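Local coordinates for vacuolar protein sorting-associated protein IST1 (Saccharomyces cerevisiae, PDB 3GGY), which regulates recruitment of the ATPase VPS4 to the ESCRT-III complex during a late step of cargo sorting into multivesicular bodies, at residues H54-E68 against K158-Y172. Sequence-based numbering, arbitrary orientation.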
loop_
_atom_site.group_PDB
_atom_site.type_symbol
_atom_site.label_atom_id
_atom_site.label_comp_id
_atom_site.label_asym_id
_atom_site.label_seq_id
_atom_site.Cartn_x
_atom_site.Cartn_y
_atom_site.Cartn_z
ATOM N N HIS A 54 -18.242 -10.476 11.615
ATOM C CA HIS A 54 -16.863 -10.866 11.874
ATOM C C HIS A 54 -16.083 -10.933 10.568
ATOM O O HIS A 54 -15.000 -10.361 10.452
ATOM C CB HIS A 54 -16.824 -12.229 12.567
ATOM C CG HIS A 54 -15.486 -12.581 13.139
ATOM N ND1 HIS A 54 -14.439 -13.028 12.364
ATOM C CD2 HIS A 54 -15.023 -12.535 14.410
ATOM C CE1 HIS A 54 -13.387 -13.245 13.135
ATOM N NE2 HIS A 54 -13.715 -12.953 14.380
ATOM N N TYR A 55 -16.638 -11.639 9.590
ATOM C CA TYR A 55 -15.996 -11.776 8.286
ATOM C C TYR A 55 -15.768 -10.411 7.652
ATOM O O TYR A 55 -14.713 -10.154 7.068
ATOM C CB TYR A 55 -16.868 -12.620 7.351
ATOM C CG TYR A 55 -16.909 -14.097 7.675
ATOM C CD1 TYR A 55 -17.989 -14.885 7.274
ATOM C CD2 TYR A 55 -15.854 -14.719 8.343
ATOM C CE1 TYR A 55 -18.018 -16.256 7.531
ATOM C CE2 TYR A 55 -15.873 -16.089 8.603
ATOM C CZ TYR A 55 -16.957 -16.848 8.193
ATOM O OH TYR A 55 -16.976 -18.204 8.429
ATOM N N ARG A 56 -16.760 -9.536 7.776
ATOM C CA ARG A 56 -16.678 -8.209 7.181
ATOM C C ARG A 56 -15.586 -7.377 7.837
ATOM O O ARG A 56 -14.904 -6.592 7.172
ATOM C CB ARG A 56 -18.020 -7.491 7.303
ATOM C CG ARG A 56 -18.188 -6.359 6.314
ATOM C CD ARG A 56 -18.281 -6.912 4.896
ATOM N NE ARG A 56 -19.608 -6.718 4.325
ATOM C CZ ARG A 56 -20.057 -5.556 3.867
ATOM N NH1 ARG A 56 -19.282 -4.482 3.911
ATOM N NH2 ARG A 56 -21.282 -5.469 3.368
ATOM N N VAL A 57 -15.426 -7.542 9.146
ATOM C CA VAL A 57 -14.395 -6.807 9.864
ATOM C C VAL A 57 -13.011 -7.294 9.439
ATOM O O VAL A 57 -12.088 -6.499 9.266
ATOM C CB VAL A 57 -14.575 -6.960 11.389
ATOM C CG1 VAL A 57 -13.350 -6.453 12.128
ATOM C CG2 VAL A 57 -15.808 -6.179 11.818
ATOM N N GLU A 58 -12.862 -8.601 9.258
ATOM C CA GLU A 58 -11.572 -9.131 8.829
ATOM C C GLU A 58 -11.164 -8.489 7.505
ATOM O O GLU A 58 -10.004 -8.130 7.311
ATOM C CB GLU A 58 -11.652 -10.651 8.688
ATOM C CG GLU A 58 -12.020 -11.339 9.997
ATOM C CD GLU A 58 -12.063 -12.846 9.886
ATOM O OE1 GLU A 58 -12.807 -13.360 9.022
ATOM O OE2 GLU A 58 -11.356 -13.518 10.672
ATOM N N THR A 59 -12.126 -8.333 6.602
ATOM C CA THR A 59 -11.869 -7.729 5.301
ATOM C C THR A 59 -11.532 -6.251 5.476
ATOM O O THR A 59 -10.612 -5.732 4.843
ATOM C CB THR A 59 -13.103 -7.868 4.389
ATOM O OG1 THR A 59 -13.404 -9.257 4.206
ATOM C CG2 THR A 59 -12.846 -7.230 3.032
ATOM N N LEU A 60 -12.278 -5.579 6.345
ATOM C CA LEU A 60 -12.055 -4.160 6.611
ATOM C C LEU A 60 -10.645 -3.914 7.153
ATOM O O LEU A 60 -9.987 -2.935 6.795
ATOM C CB LEU A 60 -13.098 -3.660 7.618
ATOM C CG LEU A 60 -12.965 -2.232 8.155
ATOM C CD1 LEU A 60 -12.944 -1.231 7.006
ATOM C CD2 LEU A 60 -14.131 -1.945 9.095
ATOM N N ILE A 61 -10.186 -4.800 8.032
ATOM C CA ILE A 61 -8.852 -4.677 8.606
ATOM C C ILE A 61 -7.818 -4.693 7.492
ATOM O O ILE A 61 -6.895 -3.877 7.480
ATOM C CB ILE A 61 -8.583 -5.824 9.602
ATOM C CG1 ILE A 61 -9.408 -5.578 10.869
ATOM C CG2 ILE A 61 -7.096 -5.912 9.945
ATOM C CD1 ILE A 61 -9.416 -6.736 11.845
ATOM N N HIS A 62 -7.977 -5.617 6.552
ATOM C CA HIS A 62 -7.044 -5.690 5.440
ATOM C C HIS A 62 -7.179 -4.449 4.561
ATOM O O HIS A 62 -6.179 -3.918 4.076
ATOM C CB HIS A 62 -7.277 -6.952 4.613
ATOM C CG HIS A 62 -6.401 -7.038 3.404
ATOM N ND1 HIS A 62 -6.654 -6.328 2.250
ATOM C CD2 HIS A 62 -5.239 -7.700 3.193
ATOM C CE1 HIS A 62 -5.684 -6.547 1.380
ATOM N NE2 HIS A 62 -4.812 -7.377 1.928
ATOM N N ASP A 63 -8.408 -3.982 4.361
ATOM C CA ASP A 63 -8.628 -2.790 3.546
ATOM C C ASP A 63 -7.908 -1.579 4.136
ATOM O O ASP A 63 -7.327 -0.784 3.397
ATOM C CB ASP A 63 -10.125 -2.476 3.412
ATOM C CG ASP A 63 -10.871 -3.503 2.571
ATOM O OD1 ASP A 63 -10.234 -4.181 1.741
ATOM O OD2 ASP A 63 -12.105 -3.616 2.732
ATOM N N ASP A 64 -7.955 -1.430 5.461
ATOM C CA ASP A 64 -7.290 -0.310 6.123
ATOM C C ASP A 64 -5.770 -0.405 5.991
ATOM O O ASP A 64 -5.091 0.603 5.797
ATOM C CB ASP A 64 -7.673 -0.239 7.605
ATOM C CG ASP A 64 -9.055 0.360 7.828
ATOM O OD1 ASP A 64 -9.592 1.014 6.902
ATOM O OD2 ASP A 64 -9.589 0.190 8.947
ATOM N N ILE A 65 -5.234 -1.617 6.097
ATOM C CA ILE A 65 -3.793 -1.814 5.966
ATOM C C ILE A 65 -3.364 -1.468 4.535
ATOM O O ILE A 65 -2.315 -0.857 4.315
ATOM C CB ILE A 65 -3.404 -3.279 6.296
ATOM C CG1 ILE A 65 -3.600 -3.539 7.792
ATOM C CG2 ILE A 65 -1.943 -3.538 5.910
ATOM C CD1 ILE A 65 -3.489 -4.993 8.179
ATOM N N HIS A 66 -4.187 -1.847 3.564
ATOM C CA HIS A 66 -3.879 -1.570 2.169
ATOM C C HIS A 66 -3.889 -0.067 1.912
ATOM O O HIS A 66 -3.083 0.442 1.144
ATOM C CB HIS A 66 -4.883 -2.257 1.250
ATOM C CG HIS A 66 -4.490 -2.225 -0.194
ATOM N ND1 HIS A 66 -3.456 -2.986 -0.699
ATOM C CD2 HIS A 66 -4.981 -1.515 -1.236
ATOM C CE1 HIS A 66 -3.330 -2.747 -1.994
ATOM N NE2 HIS A 66 -4.244 -1.859 -2.345
ATOM N N ILE A 67 -4.807 0.651 2.553
ATOM C CA ILE A 67 -4.848 2.098 2.374
ATOM C C ILE A 67 -3.555 2.704 2.923
ATOM O O ILE A 67 -2.999 3.624 2.333
ATOM C CB ILE A 67 -6.067 2.714 3.098
ATOM C CG1 ILE A 67 -7.345 2.364 2.331
ATOM C CG2 ILE A 67 -5.899 4.225 3.207
ATOM C CD1 ILE A 67 -8.618 2.612 3.117
ATOM N N GLU A 68 -3.072 2.175 4.047
ATOM C CA GLU A 68 -1.828 2.664 4.633
ATOM C C GLU A 68 -0.684 2.417 3.647
ATOM O O GLU A 68 0.215 3.244 3.505
ATOM C CB GLU A 68 -1.536 1.940 5.945
ATOM C CG GLU A 68 -2.612 2.133 6.996
ATOM C CD GLU A 68 -2.266 1.472 8.317
ATOM O OE1 GLU A 68 -1.876 0.283 8.304
ATOM O OE2 GLU A 68 -2.391 2.139 9.365
ATOM N N LYS A 158 2.670 -4.880 4.887
ATOM C CA LYS A 158 1.421 -4.300 4.429
ATOM C C LYS A 158 0.968 -4.939 3.123
ATOM O O LYS A 158 -0.212 -4.898 2.791
ATOM C CB LYS A 158 1.566 -2.786 4.279
ATOM C CG LYS A 158 1.902 -2.100 5.598
ATOM C CD LYS A 158 1.656 -0.605 5.544
ATOM C CE LYS A 158 1.953 0.035 6.891
ATOM N NZ LYS A 158 1.138 -0.560 7.988
ATOM N N CYS A 159 1.900 -5.534 2.382
ATOM C CA CYS A 159 1.534 -6.200 1.137
ATOM C C CYS A 159 0.971 -7.570 1.481
ATOM O O CYS A 159 0.068 -8.071 0.814
ATOM C CB CYS A 159 2.750 -6.371 0.225
ATOM S SG CYS A 159 3.235 -4.868 -0.632
ATOM N N SER A 160 1.513 -8.171 2.536
ATOM C CA SER A 160 1.067 -9.484 2.976
ATOM C C SER A 160 0.887 -9.494 4.487
ATOM O O SER A 160 1.687 -10.085 5.212
ATOM C CB SER A 160 2.090 -10.542 2.569
ATOM O OG SER A 160 2.343 -10.482 1.174
ATOM N N PRO A 161 -0.168 -8.834 4.984
ATOM C CA PRO A 161 -0.412 -8.793 6.428
ATOM C C PRO A 161 -0.752 -10.160 7.011
ATOM O O PRO A 161 -1.375 -10.994 6.350
ATOM C CB PRO A 161 -1.560 -7.790 6.557
ATOM C CG PRO A 161 -2.287 -7.932 5.247
ATOM C CD PRO A 161 -1.156 -8.019 4.256
ATOM N N SER A 162 -0.324 -10.389 8.246
ATOM C CA SER A 162 -0.594 -11.652 8.922
ATOM C C SER A 162 -2.071 -11.713 9.293
ATOM O O SER A 162 -2.764 -10.690 9.283
ATOM C CB SER A 162 0.274 -11.776 10.176
ATOM O OG SER A 162 0.088 -10.668 11.041
ATOM N N VAL A 163 -2.558 -12.911 9.606
ATOM C CA VAL A 163 -3.961 -13.086 9.969
ATOM C C VAL A 163 -4.333 -12.182 11.136
ATOM O O VAL A 163 -3.611 -12.108 12.131
ATOM C CB VAL A 163 -4.256 -14.548 10.360
ATOM C CG1 VAL A 163 -5.733 -14.711 10.697
ATOM C CG2 VAL A 163 -3.874 -15.476 9.215
ATOM N N PRO A 164 -5.465 -11.470 11.025
ATOM C CA PRO A 164 -5.866 -10.588 12.122
ATOM C C PRO A 164 -6.204 -11.413 13.351
ATOM O O PRO A 164 -6.932 -12.402 13.257
ATOM C CB PRO A 164 -7.100 -9.874 11.564
ATOM C CG PRO A 164 -6.895 -9.927 10.081
ATOM C CD PRO A 164 -6.378 -11.323 9.882
ATOM N N LYS A 165 -5.668 -11.019 14.498
ATOM C CA LYS A 165 -5.960 -11.736 15.728
ATOM C C LYS A 165 -7.336 -11.307 16.220
ATOM O O LYS A 165 -7.782 -10.190 15.942
ATOM C CB LYS A 165 -4.892 -11.453 16.785
ATOM C CG LYS A 165 -4.510 -9.994 16.945
ATOM C CD LYS A 165 -3.223 -9.876 17.752
ATOM C CE LYS A 165 -2.084 -10.635 17.079
ATOM N NZ LYS A 165 -0.837 -10.635 17.895
ATOM N N GLU A 166 -8.010 -12.200 16.936
ATOM C CA GLU A 166 -9.345 -11.912 17.444
ATOM C C GLU A 166 -9.409 -10.645 18.285
ATOM O O GLU A 166 -10.447 -9.981 18.331
ATOM C CB GLU A 166 -9.873 -13.102 18.249
ATOM C CG GLU A 166 -10.246 -14.302 17.394
ATOM C CD GLU A 166 -11.210 -13.942 16.276
ATOM O OE1 GLU A 166 -10.796 -13.226 15.340
ATOM O OE2 GLU A 166 -12.383 -14.368 16.333
ATOM N N GLU A 167 -8.304 -10.306 18.940
ATOM C CA GLU A 167 -8.262 -9.107 19.770
ATOM C C GLU A 167 -8.464 -7.856 18.917
ATOM O O GLU A 167 -9.138 -6.913 19.335
ATOM C CB GLU A 167 -6.926 -9.010 20.513
ATOM C CG GLU A 167 -6.557 -10.253 21.312
ATOM C CD GLU A 167 -5.904 -11.326 20.459
ATOM O OE1 GLU A 167 -4.796 -11.074 19.942
ATOM O OE2 GLU A 167 -6.493 -12.417 20.303
ATOM N N LEU A 168 -7.878 -7.849 17.722
ATOM C CA LEU A 168 -8.005 -6.706 16.822
ATOM C C LEU A 168 -9.399 -6.650 16.210
ATOM O O LEU A 168 -9.949 -5.570 16.008
ATOM C CB LEU A 168 -6.949 -6.773 15.714
ATOM C CG LEU A 168 -6.949 -5.598 14.731
ATOM C CD1 LEU A 168 -6.749 -4.293 15.477
ATOM C CD2 LEU A 168 -5.850 -5.794 13.706
ATOM N N VAL A 169 -9.967 -7.813 15.902
ATOM C CA VAL A 169 -11.309 -7.852 15.344
ATOM C C VAL A 169 -12.267 -7.299 16.397
ATOM O O VAL A 169 -13.146 -6.494 16.081
ATOM C CB VAL A 169 -11.731 -9.288 14.973
ATOM C CG1 VAL A 169 -13.195 -9.316 14.552
ATOM C CG2 VAL A 169 -10.860 -9.799 13.840
ATOM N N ASP A 170 -12.089 -7.721 17.648
ATOM C CA ASP A 170 -12.946 -7.241 18.729
ATOM C C ASP A 170 -12.804 -5.736 18.888
ATOM O O ASP A 170 -13.785 -5.034 19.132
ATOM C CB ASP A 170 -12.595 -7.912 20.063
ATOM C CG ASP A 170 -13.018 -9.363 20.115
ATOM O OD1 ASP A 170 -13.893 -9.760 19.314
ATOM O OD2 ASP A 170 -12.481 -10.104 20.969
ATOM N N LEU A 171 -11.579 -5.241 18.749
ATOM C CA LEU A 171 -11.335 -3.814 18.879
ATOM C C LEU A 171 -12.074 -3.066 17.772
ATOM O O LEU A 171 -12.694 -2.037 18.025
ATOM C CB LEU A 171 -9.833 -3.517 18.805
ATOM C CG LEU A 171 -9.446 -2.042 18.940
ATOM C CD1 LEU A 171 -9.919 -1.513 20.284
ATOM C CD2 LEU A 171 -7.932 -1.893 18.814
ATOM N N TYR A 172 -12.013 -3.583 16.547
ATOM C CA TYR A 172 -12.710 -2.943 15.433
ATOM C C TYR A 172 -14.223 -2.923 15.665
ATOM O O TYR A 172 -14.898 -1.930 15.376
ATOM C CB TYR A 172 -12.416 -3.679 14.122
ATOM C CG TYR A 172 -11.353 -3.019 13.274
ATOM C CD1 TYR A 172 -10.056 -2.840 13.757
ATOM C CD2 TYR A 172 -11.647 -2.563 11.986
ATOM C CE1 TYR A 172 -9.078 -2.222 12.975
ATOM C CE2 TYR A 172 -10.674 -1.945 11.198
ATOM C CZ TYR A 172 -9.397 -1.778 11.699
ATOM O OH TYR A 172 -8.443 -1.154 10.931
HETATM O O HOH W 1 -6.118 -2.668 10.024
HETATM O O HOH W 2 -2.325 -7.439 -0.200
HETATM O O HOH W 3 -2.362 -4.862 1.034
#
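Asp-64 OD2 is gripped by two groups: Tyr-172 OH donates to its anti lone pair at 2.7 Å, and Arg-38 of helix 8-46 adds a salt bridge. The phenol oxygen in turn accepts from a water that also donates to Ile-61 O. Tyr-172 is a knob among Val-57, Leu-60, Ile-61 and Asp-64. Ile-61 CG1 stands 3.7 Å from the ring centroid and 4° off the normal, a centred CH-pi contact. Leu-60 CG lies at the ring edge, 3.8 Å from Tyr-172 CE2. A phenylalanine here would probably keep this apolar packing but cost Asp-64 OD2 its hydroxyl donor, leaving it to Arg-38, and the water one of its two acceptors. One turn earlier, Val-169 sits among His-54, Val-57, Glu-58 and Ile-61, its CG1 over a face of the imidazole. With its CG anti to the backbone N (chi1 -167°), His-54 extends to Glu-166, where NE2 donates to the syn lone pair of OE2 at 2.8 Å; the bond is bent (139° at the hydrogen). The axes of segments 54-68 and 166-172 lie nearly perpendicular, 9.7 Å apart at closest approach. The linker from helix 153-159 follows helix 50-82: Pro-164 CB touches Ile-61 CD1, and Pro-161 CB meets Ile-65 CD1 at 3.8 Å. Beyond it, Lys-158 NZ reaches Glu-68 OE1 at 3.1 Å from above the carboxylate plane, a salt bridge. Two knobs, with a His-carboxylate hydrogen bond towards one end and a salt bridge at the other, therefore fasten helix 166-179 and the linker before it to the long hairpin of this ESCRT-III-like N-terminal domain, where Asp-64 links Tyr-172 with Arg-38.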